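Local structure of hydroxylase (Rhodococcus sp., 2OR0) at residues 130-136 against 150-156. The protein is a putative hydroxylase of the acyl-CoA dehydrogenase-like family that probably uses reduced flavin to put one oxygen atom into its substrate. Numbering follows the deposited sequence.
Sequences ASPYAPM and GRWSFSS
Ser155 OG donates a hydrogen bond of 2.7 Å to Ser131 O. The chi1 of Ser155, -176°, sets OG opposite its own backbone N and turns it to the loop. The donor lies 29° out of the carbonyl plane. A second bond, to Thr158 OG1, also holds this hydroxyl. Nearby, one water bridges Ser131 N and Ser156 O; Ser131 OG joins it in the conformer described, one of two. This end is buried and tight.

Pro132, behind a cis peptide bond, fills the middle. Pro132 CG packs against Trp152 CB at 3.7 Å. Met136 CB sits over one indole face, 3.7 Å from the centroid of the five-membered ring of Trp152, as a CH-pi contact. Ala134 O meets the ring edge in plane, 3.2 Å from Trp152 CD1. Trp152 NE1 forms a hydrogen bond with Gly167 O on strand 163-170.

The loose side is the rim beyond Met136 CB. Here a water links Met136 O to Arg151 N. The Arg151 side chain points away from the loop, and its NH2 forms a salt bridge with Asp211.

Loop 130-136 connects strands 129-130 and 137-142 and folds over strand 145-155, probably within the family's beta domain. Strand 145-155 pairs with strands 137-142 and 210-214.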
ATOM      1  N   ALA A 130      -4.853 -11.217  -0.837  1.00 32.62           N
ATOM      2  CA  ALA A 130      -5.619  -9.973  -1.005  1.00 32.33           C
ATOM      3  C   ALA A 130      -6.050  -9.427   0.340  1.00 32.08           C
ATOM      4  O   ALA A 130      -6.089 -10.155   1.342  1.00 33.29           O
ATOM      5  CB  ALA A 130      -6.867 -10.206  -1.902  1.00 31.67           C
ATOM      6  N   SER A 131      -6.342  -8.134   0.364  1.00 31.63           N
ATOM      7  CA  SER A 131      -6.870  -7.384   1.491  0.50 31.38           C
ATOM      8  C   SER A 131      -8.394  -7.232   1.310  1.00 30.79           C
ATOM      9  O   SER A 131      -8.994  -7.840   0.415  1.00 31.36           O
ATOM     10  CB  SER A 131      -6.194  -5.988   1.504  0.50 31.41           C
ATOM     11  OG  SER A 131      -6.503  -5.244   0.307  0.50 30.73           O
ATOM     12  N   PRO A 132      -9.023  -6.314   2.070  1.00 31.46           N
ATOM     13  CA  PRO A 132      -8.636  -5.314   3.082  1.00 31.52           C
ATOM     14  C   PRO A 132      -8.668  -5.721   4.544  1.00 32.62           C
ATOM     15  O   PRO A 132      -9.445  -6.589   4.954  1.00 32.95           O
ATOM     16  CB  PRO A 132      -9.678  -4.224   2.872  1.00 32.07           C
ATOM     17  CG  PRO A 132     -10.935  -5.031   2.594  1.00 31.09           C
ATOM     18  CD  PRO A 132     -10.474  -6.229   1.768  1.00 31.33           C
ATOM     19  N   TYR A 133      -7.857  -5.023   5.334  1.00 33.03           N
ATOM     20  CA  TYR A 133      -7.895  -5.127   6.787  1.00 33.22           C
ATOM     21  C   TYR A 133      -9.095  -4.454   7.439  1.00 33.31           C
ATOM     22  O   TYR A 133      -9.330  -4.687   8.618  1.00 33.44           O
ATOM     23  CB  TYR A 133      -6.638  -4.511   7.387  1.00 33.58           C
ATOM     24  CG  TYR A 133      -5.387  -5.293   7.086  1.00 34.32           C
ATOM     25  CD1 TYR A 133      -5.202  -6.565   7.602  1.00 33.96           C
ATOM     26  CD2 TYR A 133      -4.376  -4.745   6.285  1.00 35.67           C
ATOM     27  CE1 TYR A 133      -4.039  -7.283   7.337  1.00 33.63           C
ATOM     28  CE2 TYR A 133      -3.190  -5.456   6.025  1.00 36.19           C
ATOM     29  CZ  TYR A 133      -3.033  -6.732   6.562  1.00 34.73           C
ATOM     30  OH  TYR A 133      -1.874  -7.461   6.301  1.00 35.40           O
ATOM     31  N   ALA A 134      -9.823  -3.599   6.711  1.00 32.78           N
ATOM     32  CA  ALA A 134     -11.011  -2.945   7.283  1.00 33.42           C
ATOM     33  C   ALA A 134     -11.910  -4.006   7.919  1.00 33.33           C
ATOM     34  O   ALA A 134     -12.173  -5.034   7.308  1.00 33.56           O
ATOM     35  CB  ALA A 134     -11.787  -2.146   6.225  1.00 33.14           C
ATOM     36  N   PRO A 135     -12.344  -3.774   9.167  1.00 34.01           N
ATOM     37  CA  PRO A 135     -13.083  -4.788   9.922  1.00 34.77           C
ATOM     38  C   PRO A 135     -14.568  -4.849   9.513  1.00 35.83           C
ATOM     39  O   PRO A 135     -15.461  -4.652  10.360  1.00 35.83           O
ATOM     40  CB  PRO A 135     -12.930  -4.306  11.358  1.00 34.05           C
ATOM     41  CG  PRO A 135     -12.873  -2.835  11.238  1.00 34.48           C
ATOM     42  CD  PRO A 135     -12.128  -2.550   9.956  1.00 33.49           C
HETATM   43  N   MSE A 136     -14.788  -5.165   8.236  1.00 36.04           N
HETATM   44  CA  MSE A 136     -16.112  -5.123   7.619  0.50 37.25           C
HETATM   45  C   MSE A 136     -16.935  -6.385   7.848  1.00 37.27           C
HETATM   46  O   MSE A 136     -18.089  -6.477   7.442  1.00 39.04           O
HETATM   47  CB  MSE A 136     -15.990  -4.837   6.113  0.50 37.82           C
HETATM   48  CG  MSE A 136     -15.758  -3.365   5.769  0.50 39.21           C
HETATM   49 SE   MSE A 136     -16.841  -2.210   6.907  0.40 46.29          SE
HETATM   50  CE  MSE A 136     -15.416  -1.502   8.063  0.50 41.56           C
ATOM     51  N   GLY A 150     -19.549 -11.354   5.908  1.00 26.52           N
ATOM     52  CA  GLY A 150     -19.490  -9.910   5.652  1.00 25.95           C
ATOM     53  C   GLY A 150     -19.279  -9.541   4.190  1.00 25.94           C
ATOM     54  O   GLY A 150     -19.209 -10.409   3.304  1.00 25.17           O
ATOM     55  N   ARG A 151     -19.198  -8.232   3.946  1.00 26.54           N
ATOM     56  CA  ARG A 151     -18.905  -7.683   2.627  1.00 26.27           C
ATOM     57  C   ARG A 151     -17.809  -6.617   2.818  1.00 26.36           C
ATOM     58  O   ARG A 151     -17.968  -5.689   3.612  1.00 26.10           O
ATOM     59  CB  ARG A 151     -20.170  -7.078   1.990  1.00 26.28           C
ATOM     60  CG  ARG A 151     -19.917  -6.476   0.590  1.00 26.10           C
ATOM     61  CD  ARG A 151     -21.155  -6.358  -0.299  1.00 24.84           C
ATOM     62  NE  ARG A 151     -20.770  -5.790  -1.606  1.00 25.28           N
ATOM     63  CZ  ARG A 151     -21.490  -5.860  -2.731  1.00 26.70           C
ATOM     64  NH1 ARG A 151     -22.666  -6.483  -2.757  1.00 24.47           N
ATOM     65  NH2 ARG A 151     -21.043  -5.285  -3.849  1.00 26.08           N
ATOM     66  N   TRP A 152     -16.702  -6.791   2.103  1.00 26.41           N
ATOM     67  CA  TRP A 152     -15.553  -5.894   2.186  1.00 27.71           C
ATOM     68  C   TRP A 152     -15.406  -5.235   0.823  1.00 27.55           C
ATOM     69  O   TRP A 152     -15.766  -5.829  -0.174  1.00 27.67           O
ATOM     70  CB  TRP A 152     -14.258  -6.676   2.481  1.00 27.66           C
ATOM     71  CG  TRP A 152     -14.184  -7.286   3.866  1.00 28.91           C
ATOM     72  CD1 TRP A 152     -13.491  -6.808   4.941  1.00 29.11           C
ATOM     73  CD2 TRP A 152     -14.809  -8.509   4.301  1.00 29.15           C
ATOM     74  NE1 TRP A 152     -13.651  -7.648   6.022  1.00 28.64           N
ATOM     75  CE2 TRP A 152     -14.455  -8.699   5.658  1.00 29.20           C
ATOM     76  CE3 TRP A 152     -15.616  -9.463   3.671  1.00 29.07           C
ATOM     77  CZ2 TRP A 152     -14.888  -9.814   6.406  1.00 29.00           C
ATOM     78  CZ3 TRP A 152     -16.055 -10.571   4.420  1.00 29.29           C
ATOM     79  CH2 TRP A 152     -15.694 -10.720   5.775  1.00 28.10           C
ATOM     80  N   SER A 153     -14.862  -4.028   0.785  1.00 27.89           N
ATOM     81  CA  SER A 153     -14.564  -3.368  -0.482  1.00 29.20           C
ATOM     82  C   SER A 153     -13.065  -3.070  -0.601  1.00 29.33           C
ATOM     83  O   SER A 153     -12.326  -3.225   0.376  1.00 28.14           O
ATOM     84  CB  SER A 153     -15.379  -2.069  -0.575  1.00 29.29           C
ATOM     85  OG  SER A 153     -15.129  -1.294   0.570  1.00 32.47           O
ATOM     86  N   PHE A 154     -12.630  -2.628  -1.790  1.00 29.67           N
ATOM     87  CA  PHE A 154     -11.241  -2.212  -2.027  1.00 30.48           C
ATOM     88  C   PHE A 154     -10.257  -3.385  -1.852  1.00 30.01           C
ATOM     89  O   PHE A 154      -9.189  -3.209  -1.266  1.00 29.37           O
ATOM     90  CB  PHE A 154     -10.846  -1.033  -1.107  1.00 31.29           C
ATOM     91  CG  PHE A 154      -9.952   0.038  -1.759  1.00 36.33           C
ATOM     92  CD1 PHE A 154     -10.231   1.408  -1.562  1.00 39.67           C
ATOM     93  CD2 PHE A 154      -8.803  -0.300  -2.505  1.00 38.95           C
ATOM     94  CE1 PHE A 154      -9.387   2.419  -2.120  1.00 39.93           C
ATOM     95  CE2 PHE A 154      -7.978   0.695  -3.077  1.00 37.39           C
ATOM     96  CZ  PHE A 154      -8.265   2.049  -2.885  1.00 36.71           C
ATOM     97  N   SER A 155     -10.609  -4.563  -2.378  1.00 28.99           N
ATOM     98  CA  SER A 155      -9.694  -5.711  -2.336  1.00 29.41           C
ATOM     99  C   SER A 155      -8.711  -5.665  -3.512  1.00 29.31           C
ATOM    100  O   SER A 155      -8.936  -6.293  -4.539  1.00 29.55           O
ATOM    101  CB  SER A 155     -10.481  -7.029  -2.322  1.00 29.70           C
ATOM    102  OG  SER A 155      -9.615  -8.155  -2.198  1.00 30.94           O
ATOM    103  N   SER A 156      -7.613  -4.915  -3.359  1.00 29.59           N
ATOM    104  CA  SER A 156      -6.710  -4.628  -4.485  1.00 29.82           C
ATOM    105  C   SER A 156      -6.042  -5.883  -5.025  1.00 29.89           C
ATOM    106  O   SER A 156      -5.563  -6.695  -4.243  1.00 30.04           O
ATOM    107  CB  SER A 156      -5.619  -3.621  -4.058  1.00 30.11           C
ATOM    108  OG  SER A 156      -6.206  -2.432  -3.583  1.00 31.79           O
TER
HETATM  109  O   HOH W   1      -5.174  -6.640  -1.562  1.00 33.15           O
HETATM  110  O   HOH W   2     -20.247  -6.909   6.103  1.00 34.52           O